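Local coordinates for protein glutathione S-transferase (Cupriavidus metallidurans, PDB 4MK3) that probably transfers glutathione to electrophilic substrates, as glutathione transferases do, and is seen here with glutathione sulfinic acid bound, at residues M23-S28 / I46-I51; Y33-R38 / I219-P224; R113-L118 / T158-G163; R100-G105 / Y175-V180. One frame throughout, in Å; residues are numbered along the deposited sequence.

In the fold
Contact 1 pairs two strands in the sheet of the thioredoxin-like N-terminal domain by backbone hydrogen bonds. It is partly buried, with strand 24-27 inside and 46-51 toward the surface. Contact 2 ties helix 32-44, which links those two strands, to the C-terminal tail by an arginine-threonine bond. It lies nearest the centre of the chain. Contact 3 joins two helices of the helical domain and is buried and apolar. Contact 4 sets the loop before helix 106-134 against the start of helix 177-192. It is partly buried and mixes a helix cap with leucine packing. Contacts 3 and 4 meet where Trp115 touches Ala178. The salt bridge from Lys36 to Glu116 joins contact 2 to contact 3.

Contact 1: residues M23-S28 / I46-I51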
# COMPACT_ATOMS: atom_id res chain seq x y z
N MET A 23 -1.63 -9.23 -22.15
CA MET A 23 -1.13 -8.89 -20.78
C MET A 23 -0.81 -10.14 -19.98
O MET A 23 -1.51 -11.16 -20.09
CB MET A 23 -2.18 -8.12 -19.99
CG MET A 23 -2.59 -6.79 -20.55
SD MET A 23 -3.69 -5.93 -19.41
CE MET A 23 -4.63 -7.26 -18.73
N LYS A 24 0.20 -10.05 -19.13
CA LYS A 24 0.62 -11.14 -18.27
C LYS A 24 0.51 -10.72 -16.83
O LYS A 24 0.98 -9.65 -16.45
CB LYS A 24 2.07 -11.54 -18.56
CG LYS A 24 2.29 -12.14 -19.92
CD LYS A 24 3.79 -12.33 -20.18
CE LYS A 24 4.03 -12.93 -21.55
NZ LYS A 24 3.48 -12.08 -22.63
N LEU A 25 -0.09 -11.58 -16.01
CA LEU A 25 -0.13 -11.34 -14.58
C LEU A 25 0.75 -12.35 -13.87
O LEU A 25 0.50 -13.56 -13.90
CB LEU A 25 -1.55 -11.45 -14.01
CG LEU A 25 -1.67 -11.08 -12.54
CD1 LEU A 25 -1.56 -9.60 -12.32
CD2 LEU A 25 -3.00 -11.63 -11.95
N TYR A 26 1.80 -11.82 -13.24
CA TYR A 26 2.66 -12.59 -12.38
C TYR A 26 2.03 -12.61 -11.01
O TYR A 26 1.76 -11.57 -10.41
CB TYR A 26 4.09 -11.99 -12.35
CG TYR A 26 4.85 -12.25 -13.60
CD1 TYR A 26 4.69 -11.43 -14.71
CD2 TYR A 26 5.69 -13.35 -13.71
CE1 TYR A 26 5.37 -11.68 -15.87
CE2 TYR A 26 6.38 -13.61 -14.86
CZ TYR A 26 6.21 -12.78 -15.94
OH TYR A 26 6.95 -13.09 -17.08
N ALA A 27 1.77 -13.81 -10.53
CA ALA A 27 0.93 -13.98 -9.36
C ALA A 27 1.12 -15.36 -8.80
O ALA A 27 1.93 -16.11 -9.28
CB ALA A 27 -0.51 -13.76 -9.75
N SER A 28 0.38 -15.68 -7.76
CA SER A 28 0.31 -17.05 -7.28
C SER A 28 -1.16 -17.31 -6.99
O SER A 28 -1.95 -16.37 -6.89
CB SER A 28 1.17 -17.25 -6.04
OG SER A 28 0.55 -16.61 -4.94
N ILE A 46 -11.74 -9.10 -18.55
CA ILE A 46 -10.49 -8.78 -19.21
C ILE A 46 -9.62 -10.03 -19.30
O ILE A 46 -9.32 -10.66 -18.29
CB ILE A 46 -9.75 -7.68 -18.44
CG1 ILE A 46 -10.61 -6.41 -18.42
CG2 ILE A 46 -8.39 -7.38 -19.09
CD1 ILE A 46 -10.14 -5.41 -17.39
N ASP A 47 -9.20 -10.35 -20.52
CA ASP A 47 -8.38 -11.54 -20.75
C ASP A 47 -6.94 -11.23 -20.40
O ASP A 47 -6.46 -10.12 -20.61
CB ASP A 47 -8.51 -12.03 -22.19
CG ASP A 47 -9.81 -12.78 -22.43
OD1 ASP A 47 -10.12 -13.71 -21.64
OD2 ASP A 47 -10.51 -12.45 -23.39
N TYR A 48 -6.26 -12.22 -19.84
CA TYR A 48 -4.85 -12.08 -19.46
C TYR A 48 -4.24 -13.46 -19.28
O TYR A 48 -4.96 -14.45 -19.12
CB TYR A 48 -4.70 -11.27 -18.17
CG TYR A 48 -5.23 -12.00 -16.94
CD1 TYR A 48 -6.58 -12.05 -16.67
CD2 TYR A 48 -4.37 -12.63 -16.05
CE1 TYR A 48 -7.05 -12.71 -15.57
CE2 TYR A 48 -4.83 -13.30 -14.95
CZ TYR A 48 -6.18 -13.35 -14.71
OH TYR A 48 -6.67 -14.01 -13.60
N GLU A 49 -2.92 -13.54 -19.41
CA GLU A 49 -2.18 -14.77 -19.16
C GLU A 49 -1.76 -14.80 -17.71
O GLU A 49 -1.19 -13.84 -17.21
CB GLU A 49 -0.94 -14.83 -20.05
CG GLU A 49 -0.09 -16.07 -19.85
CD GLU A 49 1.13 -16.09 -20.74
OE1 GLU A 49 1.23 -15.23 -21.64
OE2 GLU A 49 1.99 -16.98 -20.52
N MET A 50 -2.08 -15.89 -17.03
CA MET A 50 -1.72 -16.08 -15.64
C MET A 50 -0.37 -16.78 -15.59
O MET A 50 -0.20 -17.83 -16.21
CB MET A 50 -2.78 -16.96 -14.96
CG MET A 50 -2.45 -17.37 -13.52
SD MET A 50 -2.52 -15.99 -12.37
CE MET A 50 -2.26 -16.83 -10.80
N ILE A 51 0.58 -16.21 -14.87
CA ILE A 51 1.90 -16.83 -14.73
C ILE A 51 2.21 -17.01 -13.25
O ILE A 51 2.41 -16.02 -12.53
CB ILE A 51 3.03 -15.99 -15.39
CG1 ILE A 51 2.71 -15.76 -16.87
CG2 ILE A 51 4.36 -16.73 -15.27
CD1 ILE A 51 3.70 -14.88 -17.60
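The Tyr26 ring carries Ile51 on one face. Ile51 CD1 makes a CH-pi contact there, 4.1 Å from the ring centroid, and CB lies over the rim. The Tyr48 ring meets Leu25 obliquely, with Tyr48 CD2 3.7 Å from Leu25 CB, and has the carbonyl oxygen of Ile46 at its edge, in plane. The strands 24-27 and 49-51 run parallel and belong to a beta-alpha-beta unit. Helix 32-44 makes the crossover, as in the thioredoxin-like N-terminal domain of glutathione transferases.

Four backbone hydrogen bonds join the strands. Glu49 N to Met23 O and Leu25 N to Glu49 O are nearly straight. Ile51 N to Leu25 O and Ala27 N to Ile51 O are more bent.

Lys24, Tyr26, Glu49 and Ile51 share one face of the sheet. Ile51 CG1 lies beside its own backbone N (chi1 -57°), and CD1 reaches both the Tyr26 ring and Lys24 CD, 3.6 Å away. Lys24 and Glu49 lie side by side. Their salt bridge is long, with NZ 4.0 Å from OE1. The charged ends are near the surface, so the attraction is probably modest. Phe65 also meets the Tyr26 ring.

Leu25 and Met50 point to the other face. Val37 and Arg38 of helix 32-44 touch Leu25 there. Beside the strands' start, Met23 CE packs on Ile46 CG2. The Met50 chain bends at chi2 (70°) and turns along the first strand, which brings its CE to 3.7 Å from Ala27 CB.

Contact 2: residues Y33-R38 / I219-P224; sequences YARKVR and IDTEPP. With GSF (L-gamma-glutamyl-3-sulfino-L-alanylglycine), chain E.
Thr221 OG1 is held by two partners, one in helix 32-44 and one just before its own segment. It accepts a hydrogen bond from Arg35 NE at 2.9 Å, with an N-H...O angle of 164°, and it is also hydrogen-bonded to the backbone oxygen of Ser217. The hydroxyl lies in the guanidinium plane of Arg35, at its edge. Arg35 gets there on an extended chain, with CG anti to the backbone N (chi1 -172°). Its NH2 bonds to Phe218 O, so two nitrogens of the group are held and its rotation is fixed. Over one guanidinium face lie Thr221 O, Glu222 CA and Pro223 CD, the last 3.8 Å from Arg35 NH1. Glu222 OE1 stays 5.2 Å from Arg35 NH2; it makes no direct ion pair and would at most stabilise the charge from a distance.

The contact joins helix 32-44 of the thioredoxin-like domain to the loop after helix 216-219, near the C-terminus, and so bridges the two domains of the glutathione transferase fold. Cys184 and Ala187 of helix 177-192 also touch Arg35.

In one of two deposited conformers, so only tentatively, Thr221 CG2 lies over the Arg38 guanidinium and a water links Arg38 NH2 to Asp220 O.

On another side of the helix Tyr33 lines the pocket of the glutathione sulfinic acid. The ligand's CB1 lies over the ring centre, and its sulfinate O2S meets the ring edge in plane, 3.1 Å from Tyr33 CD2. Asp124 holds Tyr33 OH.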
# COMPACT_ATOMS: atom_id res chain seq x y z
N TYR A 33 -3.48 -10.63 -2.35
CA TYR A 33 -3.38 -9.41 -3.13
C TYR A 33 -3.56 -9.73 -4.61
O TYR A 33 -4.20 -8.97 -5.34
CB TYR A 33 -2.02 -8.73 -2.91
CG TYR A 33 -1.61 -8.47 -1.47
CD1 TYR A 33 -1.98 -7.32 -0.80
CD2 TYR A 33 -0.78 -9.36 -0.83
CE1 TYR A 33 -1.55 -7.10 0.51
CE2 TYR A 33 -0.36 -9.16 0.44
CZ TYR A 33 -0.73 -8.04 1.11
OH TYR A 33 -0.27 -7.85 2.39
N ALA A 34 -2.96 -10.82 -5.05
CA ALA A 34 -3.15 -11.23 -6.43
C ALA A 34 -4.58 -11.69 -6.66
O ALA A 34 -5.14 -11.46 -7.74
CB ALA A 34 -2.18 -12.34 -6.80
N ARG A 35 -5.22 -12.28 -5.64
CA ARG A 35 -6.60 -12.71 -5.81
C ARG A 35 -7.51 -11.51 -6.04
O ARG A 35 -8.41 -11.56 -6.86
CB ARG A 35 -7.12 -13.53 -4.64
CG ARG A 35 -8.49 -14.13 -4.94
CD ARG A 35 -9.13 -14.76 -3.75
NE ARG A 35 -10.30 -15.54 -4.13
CZ ARG A 35 -10.99 -16.29 -3.30
NH1 ARG A 35 -10.66 -16.32 -2.01
NH2 ARG A 35 -12.00 -17.03 -3.73
N LYS A 36 -7.26 -10.43 -5.32
CA LYS A 36 -8.00 -9.20 -5.54
C LYS A 36 -7.95 -8.76 -6.99
O LYS A 36 -8.97 -8.43 -7.61
CB LYS A 36 -7.49 -8.10 -4.60
CG LYS A 36 -8.16 -6.74 -4.80
CD LYS A 36 -7.63 -5.67 -3.83
CE LYS A 36 -6.16 -5.44 -4.05
NZ LYS A 36 -5.62 -4.28 -3.27
N VAL A 37 -6.74 -8.76 -7.57
CA VAL A 37 -6.58 -8.39 -8.96
C VAL A 37 -7.27 -9.37 -9.90
O VAL A 37 -7.92 -8.97 -10.85
CB VAL A 37 -5.08 -8.29 -9.31
CG1 VAL A 37 -4.88 -8.21 -10.83
CG2 VAL A 37 -4.45 -7.11 -8.58
N ARG A 38 -7.14 -10.66 -9.64
CA ARG A 38 -7.78 -11.65 -10.48
C ARG A 38 -9.30 -11.53 -10.43
O ARG A 38 -9.97 -11.69 -11.45
CB ARG A 38 -7.33 -13.04 -10.09
CG ARG A 38 -5.83 -13.23 -10.26
CD ARG A 38 -5.43 -14.58 -9.77
NE ARG A 38 -6.05 -15.61 -10.57
CZ ARG A 38 -6.30 -16.83 -10.13
NH1 ARG A 38 -6.00 -17.12 -8.88
NH2 ARG A 38 -6.85 -17.74 -10.93
N ILE A 219 -15.49 -17.97 -6.98
CA ILE A 219 -15.50 -19.41 -7.22
C ILE A 219 -14.27 -19.85 -8.03
O ILE A 219 -13.68 -20.88 -7.77
CB ILE A 219 -16.79 -19.78 -7.99
CG1 ILE A 219 -18.01 -19.66 -7.07
CG2 ILE A 219 -16.69 -21.18 -8.57
CD1 ILE A 219 -19.32 -19.70 -7.82
N ASP A 220 -13.91 -19.06 -9.04
CA ASP A 220 -12.84 -19.43 -9.94
C ASP A 220 -11.44 -19.14 -9.39
O ASP A 220 -10.47 -19.54 -10.00
CB ASP A 220 -13.00 -18.69 -11.28
CG ASP A 220 -14.14 -19.24 -12.12
OD1 ASP A 220 -14.49 -20.41 -11.96
OD2 ASP A 220 -14.65 -18.47 -12.98
N THR A 221 -11.34 -18.44 -8.27
CA THR A 221 -10.05 -18.00 -7.72
C THR A 221 -9.77 -18.49 -6.30
O THR A 221 -8.95 -17.91 -5.59
CB THR A 221 -9.91 -16.47 -7.73
OG1 THR A 221 -10.95 -15.89 -6.94
CG2 THR A 221 -9.98 -15.91 -9.16
N GLU A 222 -10.45 -19.54 -5.85
CA GLU A 222 -10.22 -20.03 -4.49
C GLU A 222 -8.78 -20.54 -4.33
O GLU A 222 -8.22 -21.16 -5.26
CB GLU A 222 -11.21 -21.16 -4.17
CG GLU A 222 -12.62 -20.64 -4.08
CD GLU A 222 -13.67 -21.72 -3.93
OE1 GLU A 222 -14.86 -21.35 -3.94
OE2 GLU A 222 -13.32 -22.91 -3.82
N PRO A 223 -8.15 -20.28 -3.16
CA PRO A 223 -6.78 -20.74 -2.99
C PRO A 223 -6.72 -22.25 -2.81
O PRO A 223 -7.58 -22.80 -2.12
CB PRO A 223 -6.33 -20.04 -1.71
CG PRO A 223 -7.58 -19.80 -0.95
CD PRO A 223 -8.64 -19.55 -1.98
N PRO A 224 -5.74 -22.92 -3.42
CA PRO A 224 -5.63 -24.38 -3.33
C PRO A 224 -5.10 -24.81 -1.96
O PRO A 224 -4.21 -24.14 -1.43
CB PRO A 224 -4.62 -24.72 -4.42
CG PRO A 224 -3.84 -23.47 -4.64
CD PRO A 224 -4.77 -22.34 -4.37
CB1 GSF E . 1.83 -6.36 -1.41
CG1 GSF E . 2.03 -7.64 -2.21
CD1 GSF E . 2.80 -8.69 -1.43
OE1 GSF E . 3.36 -8.47 -0.37
C1 GSF E . 0.29 -5.32 -3.06
O11 GSF E . 0.25 -5.98 -4.12
O12 GSF E . -0.77 -4.80 -2.61
N1 GSF E . 1.58 -3.93 -1.53
CA1 GSF E . 1.60 -5.16 -2.32
N2 GSF E . 2.83 -9.96 -1.99
CA2 GSF E . 3.57 -11.01 -1.37
CB2 GSF E . 3.02 -12.33 -1.78
SG2 GSF E . 1.53 -12.77 -0.96
O1S GSF E . 1.44 -14.24 -1.02
O2S GSF E . 0.39 -12.10 -1.64
C2 GSF E . 4.98 -11.06 -1.92
O2 GSF E . 5.18 -11.01 -3.13
N3 GSF E . 6.03 -11.16 -1.01
CA3 GSF E . 7.37 -11.27 -1.49
C3 GSF E . 8.35 -10.40 -0.69
O31 GSF E . 9.59 -10.58 -0.87
O32 GSF E . 7.94 -9.53 0.11
O HOH W 1 -7.84 -20.27 -11.12

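Contact 3: residues R113-L118 / T158-G163; sequences RCWEAL and TAMSTG
The segments 113-118 and 158-163, within helices 106-134 and 143-164, run roughly antiparallel, with an angle of 152° between their directions. The axes of these segments come no closer than 11.2 Å, a wide spacing that large side chains fill. The nearest CA atoms are those of Leu118 and Met160, 7.8 Å apart. Both segments belong to the all-helical C-terminal domain of the glutathione transferase fold.

Trp115 reaches across with the edge of its six-membered ring. Its CH2 lies 3.4 Å from Met160 O, and its CZ2 lies 3.5 Å from Gly163 C. Both backbone atoms are near the ring plane, so the indole meets the second helix edge-on. Gly163 has no side chain, and the ring comes right up to its backbone. Met160 CG touches Trp115 CZ3 on one side and Leu118 CD2 on another, 3.8 Å away. Leu118 turns its CG anti to the backbone N (chi1 177°), which carries CD2 over to Met160 CG and to Ala159 CB. Replacing Trp115 with an alanine would probably open a gap beside Gly163 and take away the ring edge that meets Met160 O.

Ala178 and Val182 of helix 177-192 also touch Trp115. Pro67 of the second subunit packs on Leu118 and Ala159, so the contact borders the dimer interface. Between these segments the touching side chains are all apolar. Their hold therefore rests on shape and burial.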
# COMPACT_ATOMS: atom_id res chain seq x y z
N ARG A 113 -11.64 3.39 -1.74
CA ARG A 113 -10.20 3.20 -1.61
C ARG A 113 -9.77 3.05 -0.14
O ARG A 113 -8.81 2.33 0.14
CB ARG A 113 -9.45 4.35 -2.27
CG ARG A 113 -9.64 4.52 -3.78
CD ARG A 113 -9.86 3.26 -4.58
NE ARG A 113 -8.71 2.37 -4.74
CZ ARG A 113 -7.77 2.49 -5.67
NH1 ARG A 113 -7.77 3.52 -6.50
NH2 ARG A 113 -6.81 1.57 -5.75
N CYS A 114 -10.48 3.67 0.78
CA CYS A 114 -10.17 3.47 2.19
C CYS A 114 -10.54 2.05 2.64
O CYS A 114 -9.78 1.41 3.36
CB CYS A 114 -10.84 4.55 3.03
SG CYS A 114 -10.44 4.43 4.77
N TRP A 115 -11.67 1.54 2.18
CA TRP A 115 -12.01 0.15 2.41
C TRP A 115 -10.91 -0.77 1.88
O TRP A 115 -10.53 -1.74 2.54
CB TRP A 115 -13.32 -0.22 1.73
CG TRP A 115 -14.56 0.02 2.54
CD1 TRP A 115 -15.48 1.02 2.37
CD2 TRP A 115 -15.01 -0.79 3.62
NE1 TRP A 115 -16.48 0.88 3.32
CE2 TRP A 115 -16.21 -0.23 4.08
CE3 TRP A 115 -14.51 -1.94 4.24
CZ2 TRP A 115 -16.94 -0.78 5.14
CZ3 TRP A 115 -15.25 -2.49 5.29
CH2 TRP A 115 -16.44 -1.91 5.73
N GLU A 116 -10.41 -0.50 0.68
CA GLU A 116 -9.35 -1.32 0.12
C GLU A 116 -8.09 -1.25 0.99
O GLU A 116 -7.44 -2.26 1.24
CB GLU A 116 -9.04 -0.90 -1.31
CG GLU A 116 -7.89 -1.72 -1.94
CD GLU A 116 -7.46 -1.22 -3.30
OE1 GLU A 116 -7.57 -0.00 -3.59
OE2 GLU A 116 -7.01 -2.04 -4.14
N ALA A 117 -7.76 -0.06 1.46
CA ALA A 117 -6.59 0.09 2.35
C ALA A 117 -6.78 -0.67 3.65
O ALA A 117 -5.81 -1.22 4.20
CB ALA A 117 -6.32 1.55 2.60
N LEU A 118 -7.99 -0.68 4.18
CA LEU A 118 -8.27 -1.42 5.40
C LEU A 118 -8.06 -2.91 5.18
O LEU A 118 -7.42 -3.59 5.98
CB LEU A 118 -9.70 -1.14 5.86
CG LEU A 118 -10.21 -1.88 7.09
CD1 LEU A 118 -9.30 -1.66 8.30
CD2 LEU A 118 -11.64 -1.45 7.38
N THR A 158 -12.92 -5.69 13.42
CA THR A 158 -13.95 -4.93 14.11
C THR A 158 -14.35 -3.72 13.27
O THR A 158 -15.53 -3.40 13.16
CB THR A 158 -13.45 -4.47 15.44
OG1 THR A 158 -13.21 -5.62 16.27
CG2 THR A 158 -14.46 -3.58 16.15
N ALA A 159 -13.38 -3.04 12.69
CA ALA A 159 -13.68 -1.88 11.85
C ALA A 159 -14.47 -2.28 10.62
O ALA A 159 -15.37 -1.55 10.18
CB ALA A 159 -12.40 -1.14 11.46
N MET A 160 -14.13 -3.41 10.02
CA MET A 160 -14.87 -3.86 8.84
C MET A 160 -16.33 -4.12 9.24
O MET A 160 -17.25 -3.77 8.50
CB MET A 160 -14.29 -5.14 8.26
CG MET A 160 -12.95 -4.96 7.58
SD MET A 160 -12.28 -6.57 7.12
CE MET A 160 -10.84 -6.10 6.18
N SER A 161 -16.53 -4.77 10.38
CA SER A 161 -17.89 -5.07 10.81
C SER A 161 -18.64 -3.76 11.14
O SER A 161 -19.80 -3.60 10.75
CB SER A 161 -17.86 -6.02 12.02
OG SER A 161 -19.17 -6.28 12.52
N THR A 162 -17.98 -2.83 11.81
CA THR A 162 -18.60 -1.54 12.15
C THR A 162 -18.95 -0.76 10.87
O THR A 162 -20.04 -0.19 10.75
CB THR A 162 -17.67 -0.74 13.05
OG1 THR A 162 -17.56 -1.44 14.31
CG2 THR A 162 -18.24 0.66 13.34
N GLY A 163 -18.04 -0.79 9.91
CA GLY A 163 -18.21 -0.05 8.66
C GLY A 163 -19.30 -0.62 7.77
O GLY A 163 -20.05 0.13 7.14

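Contact 4: residues R100-G105 / Y175-V180; sequences RLIPQG and YTLADV
One direct hydrogen bond joins the segments: Leu177 N donates to Leu101 O at 2.8 Å, with an N-H...O angle of 167°. Thr176 CB lies close to the same oxygen, at 3.3 Å. A water adds a second link by donating to both Arg100 O and Tyr175 O. Asp93 holds the backbone N of Leu101 and of Ile102, which steadies the loop.

Apolar contacts flank these bonds. The Leu101 and Tyr175 side chains lie side by side, and Leu101 CD2 meets the ring obliquely, 3.8 Å from Tyr175 CD2. Ile102 and Leu177 are likewise aligned, with Ile102 CD1 3.8 Å from Leu177 CD2. Val40 of helix 32-44 touches Leu101 and Leu177.

Within 175-180 the bonds are those of a helix start. Thr176 OG1 stands between its backbone N and carbonyl carbon (chi1 68°), and from there it accepts from Ala178 N at 3.1 Å. In return Asp179 OD2 accepts from Thr176 N at 2.8 Å, through the lone pair facing away from its other oxygen. Asp179 OD1 is bonded to Cys170 N, which positions the carboxylate. A valine in place of Thr176 would probably leave Ala178 N without its capping acceptor and weaken the start of the helix.

Thr176 and Asp179 thus form a capping box at the N-terminus of helix 177-192. Such an N-capping box is a known feature of this core helix in the glutathione transferase fold.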
# COMPACT_ATOMS: atom_id res chain seq x y z
N ARG A 100 -18.17 -1.71 -13.58
CA ARG A 100 -17.40 -0.66 -12.92
C ARG A 100 -17.29 -0.90 -11.41
O ARG A 100 -18.31 -1.00 -10.74
CB ARG A 100 -18.10 0.67 -13.15
CG ARG A 100 -17.30 1.66 -13.94
CD ARG A 100 -16.00 1.97 -13.23
NE ARG A 100 -15.34 3.10 -13.86
CZ ARG A 100 -15.52 4.37 -13.51
NH1 ARG A 100 -14.87 5.34 -14.15
NH2 ARG A 100 -16.35 4.68 -12.52
N LEU A 101 -16.07 -0.96 -10.89
CA LEU A 101 -15.80 -1.30 -9.49
C LEU A 101 -15.29 -0.16 -8.63
O LEU A 101 -15.27 -0.27 -7.41
CB LEU A 101 -14.80 -2.45 -9.41
CG LEU A 101 -15.31 -3.77 -9.97
CD1 LEU A 101 -14.19 -4.81 -9.98
CD2 LEU A 101 -16.51 -4.29 -9.21
N ILE A 102 -14.87 0.92 -9.25
CA ILE A 102 -14.44 2.10 -8.51
C ILE A 102 -15.33 3.26 -8.97
O ILE A 102 -15.35 3.60 -10.16
CB ILE A 102 -12.96 2.43 -8.72
CG1 ILE A 102 -12.08 1.22 -8.40
CG2 ILE A 102 -12.56 3.61 -7.83
CD1 ILE A 102 -10.61 1.42 -8.71
N PRO A 103 -16.08 3.87 -8.04
CA PRO A 103 -17.00 4.95 -8.41
C PRO A 103 -16.33 6.18 -8.99
O PRO A 103 -15.16 6.41 -8.73
CB PRO A 103 -17.66 5.31 -7.07
CG PRO A 103 -17.54 4.09 -6.27
CD PRO A 103 -16.24 3.49 -6.63
N GLN A 104 -17.11 6.97 -9.75
CA GLN A 104 -16.67 8.24 -10.32
C GLN A 104 -16.46 9.35 -9.30
O GLN A 104 -15.51 10.13 -9.41
CB GLN A 104 -17.70 8.74 -11.34
CG GLN A 104 -17.93 7.83 -12.53
CD GLN A 104 -16.76 7.78 -13.50
OE1 GLN A 104 -16.69 6.89 -14.34
NE2 GLN A 104 -15.84 8.74 -13.41
N GLY A 105 -17.37 9.49 -8.34
CA GLY A 105 -17.29 10.62 -7.42
C GLY A 105 -16.07 10.57 -6.51
O GLY A 105 -15.72 9.50 -6.06
N TYR A 175 -21.93 -3.36 -5.36
CA TYR A 175 -20.66 -4.07 -5.27
C TYR A 175 -19.55 -3.23 -5.89
O TYR A 175 -19.70 -2.73 -7.01
CB TYR A 175 -20.82 -5.36 -6.04
CG TYR A 175 -19.65 -6.33 -6.13
CD1 TYR A 175 -19.31 -7.16 -5.08
CD2 TYR A 175 -18.95 -6.45 -7.31
CE1 TYR A 175 -18.30 -8.07 -5.20
CE2 TYR A 175 -17.93 -7.37 -7.44
CZ TYR A 175 -17.62 -8.18 -6.38
OH TYR A 175 -16.64 -9.13 -6.51
N THR A 176 -18.47 -3.08 -5.14
CA THR A 176 -17.31 -2.30 -5.57
C THR A 176 -16.02 -3.01 -5.19
O THR A 176 -16.01 -4.08 -4.59
CB THR A 176 -17.28 -0.91 -4.87
OG1 THR A 176 -17.03 -1.09 -3.47
CG2 THR A 176 -18.57 -0.12 -5.08
N LEU A 177 -14.92 -2.38 -5.55
CA LEU A 177 -13.61 -2.87 -5.15
C LEU A 177 -13.49 -3.03 -3.64
O LEU A 177 -12.71 -3.85 -3.17
CB LEU A 177 -12.54 -1.92 -5.69
CG LEU A 177 -11.08 -2.25 -5.36
CD1 LEU A 177 -10.66 -3.60 -5.92
CD2 LEU A 177 -10.17 -1.15 -5.92
N ALA A 178 -14.24 -2.24 -2.86
CA ALA A 178 -14.23 -2.43 -1.43
C ALA A 178 -14.61 -3.85 -1.04
O ALA A 178 -13.95 -4.50 -0.21
CB ALA A 178 -15.18 -1.42 -0.76
N ASP A 179 -15.69 -4.33 -1.64
CA ASP A 179 -16.16 -5.69 -1.37
C ASP A 179 -15.18 -6.73 -1.83
O ASP A 179 -14.93 -7.72 -1.13
CB ASP A 179 -17.52 -5.86 -2.06
CG ASP A 179 -18.48 -4.80 -1.62
OD1 ASP A 179 -18.93 -4.84 -0.44
OD2 ASP A 179 -18.76 -3.90 -2.44
N VAL A 180 -14.62 -6.54 -3.03
CA VAL A 180 -13.60 -7.47 -3.52
C VAL A 180 -12.46 -7.61 -2.50
O VAL A 180 -12.06 -8.71 -2.14
CB VAL A 180 -13.03 -7.00 -4.87
CG1 VAL A 180 -11.91 -7.90 -5.34
CG2 VAL A 180 -14.10 -6.93 -5.92
O HOH W 2 -19.29 -0.34 -8.47